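Local coordinates for protein BldN (PDB 6DXO) that is probably the N-terminal, sigma-binding part of the membrane anti-sigma factor RsbN, which holds an ECF sigma factor and so probably restrains transcription, at residues 15-20 / 42-47. Residues are numbered along the deposited sequence; the frame is centred on the assembly and turned at random.
Sequences AQALED and KLLALA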
ATOM      1  N   ALA B  15      10.459 -24.950  -5.516  1.00 33.86           N
ATOM      2  CA  ALA B  15      10.008 -23.937  -4.572  1.00 36.94           C
ATOM      3  C   ALA B  15      11.186 -23.090  -4.116  1.00 44.15           C
ATOM      4  O   ALA B  15      11.125 -21.862  -4.126  1.00 40.33           O
ATOM      5  CB  ALA B  15       9.320 -24.593  -3.371  1.00 40.88           C
ATOM      6  N   GLN B  16      12.268 -23.760  -3.727  1.00 52.79           N
ATOM      7  CA  GLN B  16      13.463 -23.073  -3.251  1.00 51.25           C
ATOM      8  C   GLN B  16      14.108 -22.225  -4.344  1.00 53.44           C
ATOM      9  O   GLN B  16      14.621 -21.139  -4.078  1.00 58.57           O
ATOM     10  CB  GLN B  16      14.476 -24.078  -2.698  1.00 53.20           C
ATOM     11  CG  GLN B  16      15.681 -23.423  -2.063  1.00 58.07           C
ATOM     12  CD  GLN B  16      15.298 -22.490  -0.932  1.00 59.79           C
ATOM     13  OE1 GLN B  16      15.863 -21.407  -0.786  1.00 63.68           O
ATOM     14  NE2 GLN B  16      14.336 -22.909  -0.122  1.00 63.97           N
ATOM     15  N   ALA B  17      14.081 -22.729  -5.573  1.00 48.79           N
ATOM     16  CA  ALA B  17      14.610 -21.995  -6.715  1.00 43.78           C
ATOM     17  C   ALA B  17      13.801 -20.725  -6.992  1.00 50.05           C
ATOM     18  O   ALA B  17      14.368 -19.674  -7.287  1.00 46.80           O
ATOM     19  CB  ALA B  17      14.639 -22.882  -7.942  1.00 41.46           C
ATOM     20  N   LEU B  18      12.476 -20.823  -6.902  1.00 52.27           N
ATOM     21  CA  LEU B  18      11.621 -19.666  -7.157  1.00 49.08           C
ATOM     22  C   LEU B  18      11.951 -18.529  -6.200  1.00 52.01           C
ATOM     23  O   LEU B  18      12.105 -17.380  -6.618  1.00 57.60           O
ATOM     24  CB  LEU B  18      10.142 -20.036  -7.038  1.00 42.30           C
ATOM     25  CG  LEU B  18       9.572 -20.877  -8.178  1.00 41.78           C
ATOM     26  CD1 LEU B  18       8.199 -21.409  -7.806  1.00 44.21           C
ATOM     27  CD2 LEU B  18       9.513 -20.071  -9.468  1.00 36.07           C
ATOM     28  N   GLU B  19      12.054 -18.853  -4.917  1.00 53.15           N
ATOM     29  CA  GLU B  19      12.450 -17.871  -3.918  1.00 57.46           C
ATOM     30  C   GLU B  19      13.723 -17.162  -4.372  1.00 57.68           C
ATOM     31  O   GLU B  19      13.808 -15.934  -4.345  1.00 60.96           O
ATOM     32  CB  GLU B  19      12.676 -18.543  -2.562  1.00 52.99           C
ATOM     33  CG  GLU B  19      11.427 -19.149  -1.945  1.00 60.62           C
ATOM     34  CD  GLU B  19      11.703 -19.850  -0.626  1.00 70.96           C
ATOM     35  OE1 GLU B  19      12.822 -20.376  -0.448  1.00 76.71           O
ATOM     36  OE2 GLU B  19      10.800 -19.870   0.236  1.00 73.06           O
ATOM     37  N   ASP B  20      14.706 -17.949  -4.796  1.00 55.08           N
ATOM     38  CA  ASP B  20      15.975 -17.408  -5.260  1.00 58.42           C
ATOM     39  C   ASP B  20      15.753 -16.497  -6.455  1.00 61.16           C
ATOM     40  O   ASP B  20      16.357 -15.432  -6.559  1.00 60.42           O
ATOM     41  CB  ASP B  20      16.930 -18.540  -5.643  1.00 64.22           C
ATOM     42  CG  ASP B  20      17.473 -19.284  -4.436  1.00 64.98           C
ATOM     43  OD1 ASP B  20      16.959 -19.069  -3.318  1.00 63.22           O
ATOM     44  OD2 ASP B  20      18.410 -20.090  -4.610  1.00 68.01           O
ATOM     45  N   LYS B  42      13.806 -24.834 -17.268  1.00 52.20           N
ATOM     46  CA  LYS B  42      12.698 -24.473 -18.135  1.00 57.33           C
ATOM     47  C   LYS B  42      11.512 -24.028 -17.287  1.00 57.20           C
ATOM     48  O   LYS B  42      10.823 -23.065 -17.619  1.00 59.72           O
ATOM     49  CB  LYS B  42      12.310 -25.645 -19.039  1.00 62.52           C
ATOM     50  CG  LYS B  42      11.238 -25.304 -20.065  1.00 67.00           C
ATOM     51  CD  LYS B  42      11.614 -24.070 -20.875  1.00 73.18           C
ATOM     52  CE  LYS B  42      10.503 -23.686 -21.841  1.00 75.78           C
ATOM     53  NZ  LYS B  42      10.836 -22.468 -22.637  1.00 76.55           N
ATOM     54  N   LEU B  43      11.290 -24.729 -16.181  1.00 58.80           N
ATOM     55  CA  LEU B  43      10.205 -24.392 -15.269  1.00 52.93           C
ATOM     56  C   LEU B  43      10.384 -22.986 -14.715  1.00 44.92           C
ATOM     57  O   LEU B  43       9.440 -22.197 -14.678  1.00 43.12           O
ATOM     58  CB  LEU B  43      10.132 -25.404 -14.127  1.00 51.33           C
ATOM     59  CG  LEU B  43       9.891 -26.858 -14.536  1.00 47.99           C
ATOM     60  CD1 LEU B  43       9.810 -27.744 -13.303  1.00 47.40           C
ATOM     61  CD2 LEU B  43       8.629 -26.983 -15.377  1.00 51.50           C
ATOM     62  N   LEU B  44      11.601 -22.675 -14.285  1.00 43.94           N
ATOM     63  CA  LEU B  44      11.904 -21.363 -13.733  1.00 46.63           C
ATOM     64  C   LEU B  44      11.714 -20.268 -14.777  1.00 45.40           C
ATOM     65  O   LEU B  44      11.249 -19.176 -14.461  1.00 46.12           O
ATOM     66  CB  LEU B  44      13.330 -21.326 -13.177  1.00 53.81           C
ATOM     67  CG  LEU B  44      13.567 -22.074 -11.861  1.00 61.85           C
ATOM     68  CD1 LEU B  44      15.054 -22.179 -11.546  1.00 58.49           C
ATOM     69  CD2 LEU B  44      12.819 -21.401 -10.714  1.00 64.84           C
ATOM     70  N   ALA B  45      12.067 -20.574 -16.021  1.00 40.81           N
ATOM     71  CA  ALA B  45      11.937 -19.612 -17.109  1.00 42.99           C
ATOM     72  C   ALA B  45      10.472 -19.286 -17.373  1.00 40.72           C
ATOM     73  O   ALA B  45      10.126 -18.143 -17.691  1.00 39.52           O
ATOM     74  CB  ALA B  45      12.605 -20.143 -18.375  1.00 45.08           C
ATOM     75  N   LEU B  46       9.616 -20.295 -17.246  1.00 40.31           N
ATOM     76  CA  LEU B  46       8.187 -20.105 -17.441  1.00 42.53           C
ATOM     77  C   LEU B  46       7.604 -19.246 -16.320  1.00 42.15           C
ATOM     78  O   LEU B  46       6.831 -18.322 -16.574  1.00 31.91           O
ATOM     79  CB  LEU B  46       7.468 -21.453 -17.521  1.00 47.51           C
ATOM     80  CG  LEU B  46       7.863 -22.338 -18.704  1.00 51.00           C
ATOM     81  CD1 LEU B  46       7.300 -23.744 -18.551  1.00 49.91           C
ATOM     82  CD2 LEU B  46       7.407 -21.714 -20.014  1.00 53.41           C
ATOM     83  N   ALA B  47       7.987 -19.550 -15.082  1.00 41.50           N
ATOM     84  CA  ALA B  47       7.531 -18.776 -13.932  1.00 37.91           C
ATOM     85  C   ALA B  47       7.998 -17.327 -14.027  1.00 34.87           C
ATOM     86  O   ALA B  47       7.261 -16.405 -13.672  1.00 35.16           O
ATOM     87  CB  ALA B  47       8.008 -19.406 -12.636  1.00 35.79           C
TER
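Leu18 and Leu44 share one torsional solution: in each, CG stands opposite the carbonyl carbon and beside the backbone N (chi1 -73° in both). Each CB leaves its helix to one side of the partner, and this torsion, followed by an extended second one, carries the branched end back into the interface. There the two leucines cross obliquely and meet most closely through one methyl each, with Leu18 CD2 lying 3.8 Å from Leu44 CD2.

The alanines supply the short surfaces against which these ends rest. The CB of Ala17 is directed toward the other helix and faces the fork of Leu44, 3.6 Å from CD2 and 3.7 Å from CD1, so both branches are engaged by one methyl. From the second helix, Ala47, three residues after Leu44, brings its CB to 3.6 Å from Leu18 CD2. That leucine methyl therefore bridges Leu44 and Ala47, while Leu44 CD2 is shared by Ala17 and Leu18.

This small apolar patch joins helix 3-20 to helix 41-51, the first two of three helices in what is probably the sigma-binding region of an anti-sigma factor. No other chain of the assembly touches either segment, so the contact is internal to the chain. The axes of segments 15-20 and 42-47 approach to 10.5 Å and cross at -47°, a spacing that suits contact between side-chain ends rather than between backbones. None of the four contributors is fully buried. Toward the start of helix 3-20 the same seam is extended by Phe14, which Leu43 and Leu44 both touch.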